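1-deoxy-D-xylulose 5-phosphate reductoisomerase (Moraxella catarrhalis, PDB 4ZQG) catalyses the NAD(P)H-dependent rearrangement and reduction of 1-deoxy-D-xylulose 5-phosphate to 2-C-methyl-D-erythritol 4-phosphate in the MEP pathway of isoprenoid synthesis, a step blocked by fosmidomycin. Local coordinates at residues 6-12 and 97-103. Residues are numbered along the deposited sequence; the frame is centred on the assembly and turned at random.
Sequences LQSLAIL and AVDTVVA
Two neighbouring central strands of the Rossmann-type nucleotide-binding sheet, 7-12 and 100-103, pair here in parallel, their axes 4.8 Å apart and 20° off parallel. From S8 onward the backbone ladder climbs: T100 N to S8 O, A10 N to T100 O at 2.8 Å, V102 N to A10 O, then L12 N to V102 O. Strand 33-39 flanks 7-12 on its other edge and strand 123-126 flanks 100-103, so both lie inside the seven-stranded parallel sheet. L12, where strand 7-12 ends, has its side chain about 7 Å from the bound NAD, in keeping with the dinucleotide lying at the C-terminal ends of such strands.

At the opposite end, side chains supplement the backbone bonds. S8 N gives a nearly straight bond to D99 OD1 (3.0 Å, 163° at the hydrogen), arriving from above the carboxylate plane. With its hydroxyl anti to the backbone N (chi1 179°), S8 swings OG toward the loop before strand 100-103 and donates to A97 O at 2.8 Å. Q7 runs out extended, and its OE1 accepts a hydrogen bond from T100 OG1 (2.8 Å), the hydroxyl lying somewhat out of the amide plane.

On the A10 face, the methyl CB of A10 packs on V98 CG1 at 3.8 Å, while L12 CG meets V101 CG1 at 4.0 Å. Helix 111-120 covers L12 and V101; helix 17-26 lies over L9 and I11 on the other face.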
loop_
_atom_site.group_PDB
_atom_site.type_symbol
_atom_site.label_atom_id
_atom_site.label_comp_id
_atom_site.label_asym_id
_atom_site.label_seq_id
_atom_site.Cartn_x
_atom_site.Cartn_y
_atom_site.Cartn_z
ATOM N N LEU A 6 22.901 -21.767 2.347
ATOM C CA LEU A 6 22.771 -20.603 1.407
ATOM C C LEU A 6 21.821 -20.921 0.279
ATOM O O LEU A 6 21.915 -21.989 -0.323
ATOM C CB LEU A 6 24.112 -20.246 0.795
ATOM C CG LEU A 6 25.201 -19.927 1.806
ATOM C CD1 LEU A 6 26.463 -19.476 1.077
ATOM C CD2 LEU A 6 24.729 -18.874 2.808
ATOM N N GLN A 7 20.916 -19.994 -0.007
ATOM C CA GLN A 7 20.025 -20.135 -1.145
ATOM C C GLN A 7 20.838 -20.074 -2.441
ATOM O O GLN A 7 21.462 -19.077 -2.749
ATOM C CB GLN A 7 18.967 -19.040 -1.118
ATOM C CG GLN A 7 17.789 -19.204 -2.079
ATOM C CD GLN A 7 16.817 -18.057 -1.923
ATOM O OE1 GLN A 7 16.187 -17.590 -2.873
ATOM N NE2 GLN A 7 16.721 -17.573 -0.705
ATOM N N SER A 8 20.794 -21.171 -3.184
ATOM C CA SER A 8 21.454 -21.305 -4.447
ATOM C C SER A 8 20.707 -20.553 -5.546
ATOM O O SER A 8 19.528 -20.753 -5.711
ATOM C CB SER A 8 21.502 -22.779 -4.762
ATOM O OG SER A 8 22.112 -23.014 -6.005
ATOM N N LEU A 9 21.399 -19.695 -6.293
ATOM C CA LEU A 9 20.805 -18.902 -7.374
ATOM C C LEU A 9 21.305 -19.243 -8.772
ATOM O O LEU A 9 22.487 -19.344 -8.983
ATOM C CB LEU A 9 21.170 -17.444 -7.178
ATOM C CG LEU A 9 20.209 -16.549 -6.449
ATOM C CD1 LEU A 9 19.592 -17.228 -5.228
ATOM C CD2 LEU A 9 20.946 -15.287 -6.063
ATOM N N ALA A 10 20.394 -19.349 -9.735
ATOM C CA ALA A 10 20.749 -19.300 -11.145
ATOM C C ALA A 10 20.206 -18.008 -11.670
ATOM O O ALA A 10 19.020 -17.753 -11.517
ATOM C CB ALA A 10 20.124 -20.452 -11.897
ATOM N N ILE A 11 21.051 -17.197 -12.288
ATOM C CA ILE A 11 20.605 -15.937 -12.887
ATOM C C ILE A 11 20.663 -16.012 -14.404
ATOM O O ILE A 11 21.709 -15.873 -15.015
ATOM C CB ILE A 11 21.430 -14.756 -12.388
ATOM C CG1 ILE A 11 21.342 -14.687 -10.867
ATOM C CG2 ILE A 11 20.935 -13.479 -13.026
ATOM C CD1 ILE A 11 22.279 -13.676 -10.270
ATOM N N LEU A 12 19.512 -16.265 -15.007
ATOM C CA LEU A 12 19.438 -16.399 -16.424
ATOM C C LEU A 12 19.311 -15.010 -16.966
ATOM O O LEU A 12 18.344 -14.332 -16.686
ATOM C CB LEU A 12 18.230 -17.241 -16.801
ATOM C CG LEU A 12 18.176 -18.679 -16.322
ATOM C CD1 LEU A 12 17.387 -19.495 -17.327
ATOM C CD2 LEU A 12 19.535 -19.307 -16.262
ATOM N N ALA A 97 20.712 -28.736 -8.081
ATOM C CA ALA A 97 21.429 -27.944 -7.078
ATOM C C ALA A 97 21.020 -26.487 -6.973
ATOM O O ALA A 97 21.548 -25.778 -6.120
ATOM C CB ALA A 97 22.934 -28.017 -7.358
ATOM N N VAL A 98 20.123 -26.049 -7.855
ATOM C CA VAL A 98 19.631 -24.669 -7.886
ATOM C C VAL A 98 18.340 -24.535 -7.085
ATOM O O VAL A 98 17.377 -25.248 -7.340
ATOM C CB VAL A 98 19.308 -24.268 -9.331
ATOM C CG1 VAL A 98 18.628 -22.932 -9.395
ATOM C CG2 VAL A 98 20.551 -24.196 -10.151
ATOM N N ASP A 99 18.288 -23.598 -6.148
ATOM C CA ASP A 99 17.041 -23.284 -5.450
ATOM C C ASP A 99 16.219 -22.270 -6.242
ATOM O O ASP A 99 15.023 -22.442 -6.408
ATOM C CB ASP A 99 17.291 -22.679 -4.055
ATOM C CG ASP A 99 17.967 -23.640 -3.085
ATOM O OD1 ASP A 99 18.747 -23.160 -2.247
ATOM O OD2 ASP A 99 17.739 -24.862 -3.136
ATOM N N THR A 100 16.840 -21.199 -6.703
ATOM C CA THR A 100 16.097 -20.061 -7.197
ATOM C C THR A 100 16.554 -19.625 -8.558
ATOM O O THR A 100 17.716 -19.554 -8.794
ATOM C CB THR A 100 16.175 -18.896 -6.198
ATOM O OG1 THR A 100 15.606 -19.330 -4.956
ATOM C CG2 THR A 100 15.364 -17.666 -6.687
ATOM N N VAL A 101 15.623 -19.345 -9.466
ATOM C CA VAL A 101 15.975 -18.919 -10.792
ATOM C C VAL A 101 15.427 -17.546 -10.981
ATOM O O VAL A 101 14.246 -17.309 -10.745
ATOM C CB VAL A 101 15.372 -19.793 -11.874
ATOM C CG1 VAL A 101 15.695 -19.215 -13.233
ATOM C CG2 VAL A 101 15.916 -21.202 -11.789
ATOM N N VAL A 102 16.290 -16.653 -11.431
ATOM C CA VAL A 102 15.929 -15.324 -11.800
ATOM C C VAL A 102 15.806 -15.361 -13.330
ATOM O O VAL A 102 16.771 -15.526 -14.034
ATOM C CB VAL A 102 17.039 -14.395 -11.323
ATOM C CG1 VAL A 102 16.844 -12.954 -11.792
ATOM C CG2 VAL A 102 17.154 -14.510 -9.811
ATOM N N ALA A 103 14.591 -15.221 -13.838
ATOM C CA ALA A 103 14.328 -15.360 -15.241
ATOM C C ALA A 103 14.451 -14.021 -15.903
ATOM O O ALA A 103 13.478 -13.322 -15.978
ATOM C CB ALA A 103 12.914 -15.878 -15.423
#